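Long-range contact in Sqt1 (Chaetomium thermophilum, PDB 4ZOY), which probably acts as a WD40-repeat chaperone that captures a nascent ribosomal protein during its translation, in the course of ribosome biogenesis: residues 327-341 / 345-358. Numbering follows the deposited sequence.
Sequences QSDNIESLAFSPSAP and AGSTDGSIAVFDTS
Asp349 grips the chain at Ser328 with one carboxylate oxygen: OD2 accepts from Ser328 N at 2.9 Å, 32° out of the carboxylate plane, and from Ser328 OG at 2.8 Å on its anti lone pair. The other oxygen, OD1, closes an Asx turn with Ser351 N and takes Ser351 OG on its syn lone pair. Replacing the carboxylate by an alanine is likely to leave Ser328 N and OG and Ser351 N and OG without these acceptors, and the turn less firmly tied to Ser328. Beside this carboxylate the packing is tight: the extended Gln327 side chain reaches inward over the methyl of Ala353. Its NE2 donates to Ser351 OG (3.2 Å), in the amide plane, and to Ala345 O (3.1 Å), from above that carbonyl's plane. With chi1 at 176° the Ser347 hydroxyl swings away from its own N and reaches Asp329 O. A classic bulge sets Glu332 and Ser333 opposite Gly346, whose O takes Glu332 N firmly, Ser333 N weakly. The opposite end is looser: Thr357 N bonds Pro341 O at 2.9 Å, a water links that oxygen to Ser358 N, and Thr357 CG2 merely meets Phe336 CE1, at the ring edge, at 4.0 Å. Strand 331-336 is the first of four in this propeller blade, with strand 252-257 against Leu334 and strand 376-381 against Ala335.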
loop_
_atom_site.group_PDB
_atom_site.type_symbol
_atom_site.label_atom_id
_atom_site.label_comp_id
_atom_site.label_asym_id
_atom_site.label_seq_id
_atom_site.Cartn_x
_atom_site.Cartn_y
_atom_site.Cartn_z
ATOM N N GLN A 327 -7.439 -18.369 -6.517
ATOM C CA GLN A 327 -7.892 -18.230 -5.144
ATOM C C GLN A 327 -9.408 -18.091 -5.078
ATOM O O GLN A 327 -10.069 -18.011 -6.113
ATOM C CB GLN A 327 -7.178 -17.039 -4.503
ATOM C CG GLN A 327 -5.682 -17.255 -4.491
ATOM C CD GLN A 327 -4.898 -15.963 -4.482
ATOM O OE1 GLN A 327 -4.825 -15.271 -5.490
ATOM N NE2 GLN A 327 -4.292 -15.640 -3.340
ATOM N N SER A 328 -9.969 -18.076 -3.870
ATOM C CA SER A 328 -11.419 -18.261 -3.738
ATOM C C SER A 328 -12.169 -17.062 -3.177
ATOM O O SER A 328 -13.397 -17.070 -3.118
ATOM C CB SER A 328 -11.710 -19.489 -2.862
ATOM O OG SER A 328 -11.347 -19.254 -1.504
ATOM N N ASP A 329 -11.447 -16.031 -2.756
ATOM C CA ASP A 329 -12.086 -14.878 -2.145
ATOM C C ASP A 329 -11.284 -13.629 -2.522
ATOM O O ASP A 329 -10.239 -13.743 -3.173
ATOM C CB ASP A 329 -12.180 -15.066 -0.620
ATOM C CG ASP A 329 -13.331 -14.292 0.020
ATOM O OD1 ASP A 329 -13.837 -13.308 -0.556
ATOM O OD2 ASP A 329 -13.722 -14.673 1.148
ATOM N N ASN A 330 -11.784 -12.470 -2.104
ATOM C CA ASN A 330 -11.235 -11.167 -2.482
ATOM C C ASN A 330 -9.715 -11.119 -2.540
ATOM O O ASN A 330 -9.020 -11.540 -1.608
ATOM C CB ASN A 330 -11.708 -10.093 -1.503
ATOM C CG ASN A 330 -13.212 -9.856 -1.550
ATOM O OD1 ASN A 330 -13.941 -10.517 -2.286
ATOM N ND2 ASN A 330 -13.679 -8.896 -0.755
ATOM N N ILE A 331 -9.192 -10.600 -3.649
ATOM C CA ILE A 331 -7.772 -10.308 -3.727
ATOM C C ILE A 331 -7.548 -8.936 -3.104
ATOM O O ILE A 331 -7.887 -7.909 -3.691
ATOM C CB ILE A 331 -7.258 -10.335 -5.166
ATOM C CG1 ILE A 331 -7.528 -11.710 -5.808
ATOM C CG2 ILE A 331 -5.766 -9.964 -5.184
ATOM C CD1 ILE A 331 -7.000 -12.896 -5.008
ATOM N N GLU A 332 -7.003 -8.928 -1.897
ATOM C CA GLU A 332 -6.887 -7.687 -1.150
ATOM C C GLU A 332 -5.531 -7.019 -1.329
ATOM O O GLU A 332 -5.375 -5.844 -0.973
ATOM C CB GLU A 332 -7.145 -7.939 0.335
ATOM C CG GLU A 332 -8.612 -8.251 0.655
ATOM C CD GLU A 332 -9.542 -7.055 0.457
ATOM O OE1 GLU A 332 -9.047 -5.927 0.237
ATOM O OE2 GLU A 332 -10.781 -7.242 0.531
ATOM N N SER A 333 -4.562 -7.745 -1.890
ATOM C CA SER A 333 -3.235 -7.184 -2.052
ATOM C C SER A 333 -2.528 -7.828 -3.244
ATOM O O SER A 333 -2.550 -9.045 -3.394
ATOM C CB SER A 333 -2.429 -7.372 -0.754
ATOM O OG SER A 333 -1.140 -6.807 -0.899
ATOM N N LEU A 334 -1.909 -6.987 -4.077
ATOM C CA LEU A 334 -1.200 -7.388 -5.286
ATOM C C LEU A 334 0.159 -6.718 -5.299
ATOM O O LEU A 334 0.254 -5.526 -4.995
ATOM C CB LEU A 334 -1.956 -6.957 -6.554
ATOM C CG LEU A 334 -3.169 -7.761 -6.996
ATOM C CD1 LEU A 334 -3.962 -6.966 -8.041
ATOM C CD2 LEU A 334 -2.689 -9.074 -7.556
ATOM N N ALA A 335 1.193 -7.460 -5.673
ATOM C CA ALA A 335 2.516 -6.857 -5.838
ATOM C C ALA A 335 3.309 -7.537 -6.925
ATOM O O ALA A 335 3.428 -8.765 -6.958
ATOM C CB ALA A 335 3.280 -6.904 -4.530
ATOM N N PHE A 336 3.840 -6.733 -7.841
ATOM C CA PHE A 336 4.855 -7.206 -8.768
ATOM C C PHE A 336 6.223 -7.175 -8.104
ATOM O O PHE A 336 6.564 -6.207 -7.414
ATOM C CB PHE A 336 4.900 -6.336 -10.031
ATOM C CG PHE A 336 3.746 -6.548 -10.973
ATOM C CD1 PHE A 336 3.816 -7.507 -11.975
ATOM C CD2 PHE A 336 2.607 -5.772 -10.870
ATOM C CE1 PHE A 336 2.756 -7.691 -12.860
ATOM C CE2 PHE A 336 1.543 -5.948 -11.750
ATOM C CZ PHE A 336 1.626 -6.906 -12.749
ATOM N N SER A 337 7.012 -8.217 -8.314
ATOM C CA SER A 337 8.395 -8.179 -7.878
ATOM C C SER A 337 9.136 -7.087 -8.629
ATOM O O SER A 337 8.950 -6.935 -9.837
ATOM C CB SER A 337 9.072 -9.524 -8.107
ATOM O OG SER A 337 10.472 -9.430 -7.875
ATOM N N PRO A 338 9.995 -6.341 -7.928
ATOM C CA PRO A 338 10.748 -5.279 -8.594
ATOM C C PRO A 338 11.781 -5.819 -9.579
ATOM O O PRO A 338 12.174 -5.063 -10.470
ATOM C CB PRO A 338 11.433 -4.550 -7.428
ATOM C CG PRO A 338 11.546 -5.577 -6.354
ATOM C CD PRO A 338 10.298 -6.421 -6.490
ATOM N N SER A 339 12.209 -7.072 -9.445
ATOM C CA SER A 339 13.254 -7.575 -10.343
ATOM C C SER A 339 13.158 -9.048 -10.747
ATOM O O SER A 339 13.979 -9.522 -11.529
ATOM C CB SER A 339 14.623 -7.330 -9.714
ATOM O OG SER A 339 14.732 -8.018 -8.488
ATOM N N ALA A 340 12.181 -9.778 -10.229
ATOM C CA ALA A 340 11.928 -11.134 -10.700
ATOM C C ALA A 340 10.615 -11.109 -11.471
ATOM O O ALA A 340 9.765 -10.260 -11.211
ATOM C CB ALA A 340 11.865 -12.117 -9.536
ATOM N N PRO A 341 10.448 -12.025 -12.438
ATOM C CA PRO A 341 9.257 -11.970 -13.289
ATOM C C PRO A 341 8.070 -12.660 -12.636
ATOM O O PRO A 341 7.569 -13.674 -13.132
ATOM C CB PRO A 341 9.706 -12.697 -14.552
ATOM C CG PRO A 341 10.695 -13.695 -14.061
ATOM C CD PRO A 341 11.429 -13.013 -12.924
ATOM N N ALA A 345 -0.234 -12.373 -5.110
ATOM C CA ALA A 345 -1.589 -11.955 -4.777
ATOM C C ALA A 345 -2.008 -12.538 -3.429
ATOM O O ALA A 345 -1.898 -13.746 -3.220
ATOM C CB ALA A 345 -2.557 -12.398 -5.863
ATOM N N GLY A 346 -2.480 -11.685 -2.525
ATOM C CA GLY A 346 -2.952 -12.146 -1.219
ATOM C C GLY A 346 -4.459 -12.084 -1.167
ATOM O O GLY A 346 -5.062 -11.102 -1.594
ATOM N N SER A 347 -5.074 -13.141 -0.631
ATOM C CA SER A 347 -6.518 -13.276 -0.645
ATOM C C SER A 347 -7.127 -13.270 0.747
ATOM O O SER A 347 -6.479 -13.671 1.718
ATOM C CB SER A 347 -6.903 -14.583 -1.361
ATOM O OG SER A 347 -8.303 -14.812 -1.317
ATOM N N THR A 348 -8.386 -12.846 0.813
ATOM C CA THR A 348 -9.196 -12.981 2.016
ATOM C C THR A 348 -9.272 -14.436 2.504
ATOM O O THR A 348 -9.491 -14.684 3.698
ATOM C CB THR A 348 -10.600 -12.415 1.743
ATOM O OG1 THR A 348 -10.468 -11.028 1.404
ATOM C CG2 THR A 348 -11.526 -12.547 2.951
ATOM N N ASP A 349 -9.065 -15.400 1.607
ATOM C CA ASP A 349 -9.163 -16.804 2.001
ATOM C C ASP A 349 -7.910 -17.344 2.695
ATOM O O ASP A 349 -7.844 -18.530 3.025
ATOM C CB ASP A 349 -9.526 -17.684 0.796
ATOM C CG ASP A 349 -8.408 -17.820 -0.235
ATOM O OD1 ASP A 349 -7.248 -17.430 0.008
ATOM O OD2 ASP A 349 -8.713 -18.365 -1.317
ATOM N N GLY A 350 -6.922 -16.478 2.923
ATOM C CA GLY A 350 -5.720 -16.873 3.641
ATOM C C GLY A 350 -4.534 -17.311 2.791
ATOM O O GLY A 350 -3.457 -17.592 3.324
ATOM N N SER A 351 -4.720 -17.368 1.472
ATOM C CA SER A 351 -3.670 -17.859 0.590
ATOM C C SER A 351 -2.929 -16.737 -0.122
ATOM O O SER A 351 -3.437 -15.627 -0.265
ATOM C CB SER A 351 -4.239 -18.805 -0.468
ATOM O OG SER A 351 -5.054 -18.097 -1.394
ATOM N N ILE A 352 -1.728 -17.069 -0.563
ATOM C CA ILE A 352 -0.972 -16.226 -1.466
ATOM C C ILE A 352 -0.785 -17.042 -2.727
ATOM O O ILE A 352 -0.529 -18.239 -2.656
ATOM C CB ILE A 352 0.385 -15.818 -0.873
ATOM C CG1 ILE A 352 0.173 -14.983 0.399
ATOM C CG2 ILE A 352 1.251 -15.085 -1.918
ATOM C CD1 ILE A 352 1.444 -14.763 1.192
ATOM N N ALA A 353 -0.929 -16.401 -3.883
ATOM C CA ALA A 353 -0.649 -17.051 -5.152
ATOM C C ALA A 353 0.423 -16.274 -5.905
ATOM O O ALA A 353 0.479 -15.048 -5.842
ATOM C CB ALA A 353 -1.921 -17.178 -5.975
ATOM N N VAL A 354 1.299 -17.006 -6.576
ATOM C CA VAL A 354 2.431 -16.424 -7.280
ATOM C C VAL A 354 2.332 -16.822 -8.739
ATOM O O VAL A 354 2.199 -18.008 -9.053
ATOM C CB VAL A 354 3.768 -16.895 -6.684
ATOM C CG1 VAL A 354 4.958 -16.224 -7.379
ATOM C CG2 VAL A 354 3.798 -16.618 -5.185
ATOM N N PHE A 355 2.396 -15.829 -9.621
ATOM C CA PHE A 355 2.260 -16.062 -11.064
ATOM C C PHE A 355 3.519 -15.622 -11.814
ATOM O O PHE A 355 4.153 -14.624 -11.450
ATOM C CB PHE A 355 1.049 -15.301 -11.603
ATOM C CG PHE A 355 -0.231 -15.623 -10.894
ATOM C CD1 PHE A 355 -1.006 -16.692 -11.312
ATOM C CD2 PHE A 355 -0.666 -14.858 -9.812
ATOM C CE1 PHE A 355 -2.192 -17.001 -10.673
ATOM C CE2 PHE A 355 -1.852 -15.170 -9.156
ATOM C CZ PHE A 355 -2.621 -16.242 -9.589
ATOM N N ASP A 356 3.858 -16.349 -12.875
ATOM C CA ASP A 356 5.024 -16.039 -13.706
ATOM C C ASP A 356 4.666 -15.067 -14.834
ATOM O O ASP A 356 3.999 -15.432 -15.805
ATOM C CB ASP A 356 5.611 -17.334 -14.270
ATOM C CG ASP A 356 6.582 -18.018 -13.307
ATOM O OD1 ASP A 356 6.768 -17.529 -12.167
ATOM O OD2 ASP A 356 7.170 -19.048 -13.702
ATOM N N THR A 357 5.097 -13.817 -14.697
ATOM C CA THR A 357 4.664 -12.755 -15.593
ATOM C C THR A 357 5.240 -12.892 -17.000
ATOM O O THR A 357 4.716 -12.286 -17.925
ATOM C CB THR A 357 5.042 -11.371 -15.027
ATOM O OG1 THR A 357 6.470 -11.245 -14.979
ATOM C CG2 THR A 357 4.482 -11.202 -13.619
ATOM N N SER A 358 6.301 -13.678 -17.152
ATOM C CA SER A 358 6.896 -13.885 -18.464
ATOM C C SER A 358 6.384 -15.177 -19.092
ATOM O O SER A 358 6.880 -15.598 -20.132
ATOM C CB SER A 358 8.422 -13.913 -18.374
ATOM O OG SER A 358 8.864 -15.012 -17.597
HETATM O O HOH W 1 7.834 -15.456 -15.433
#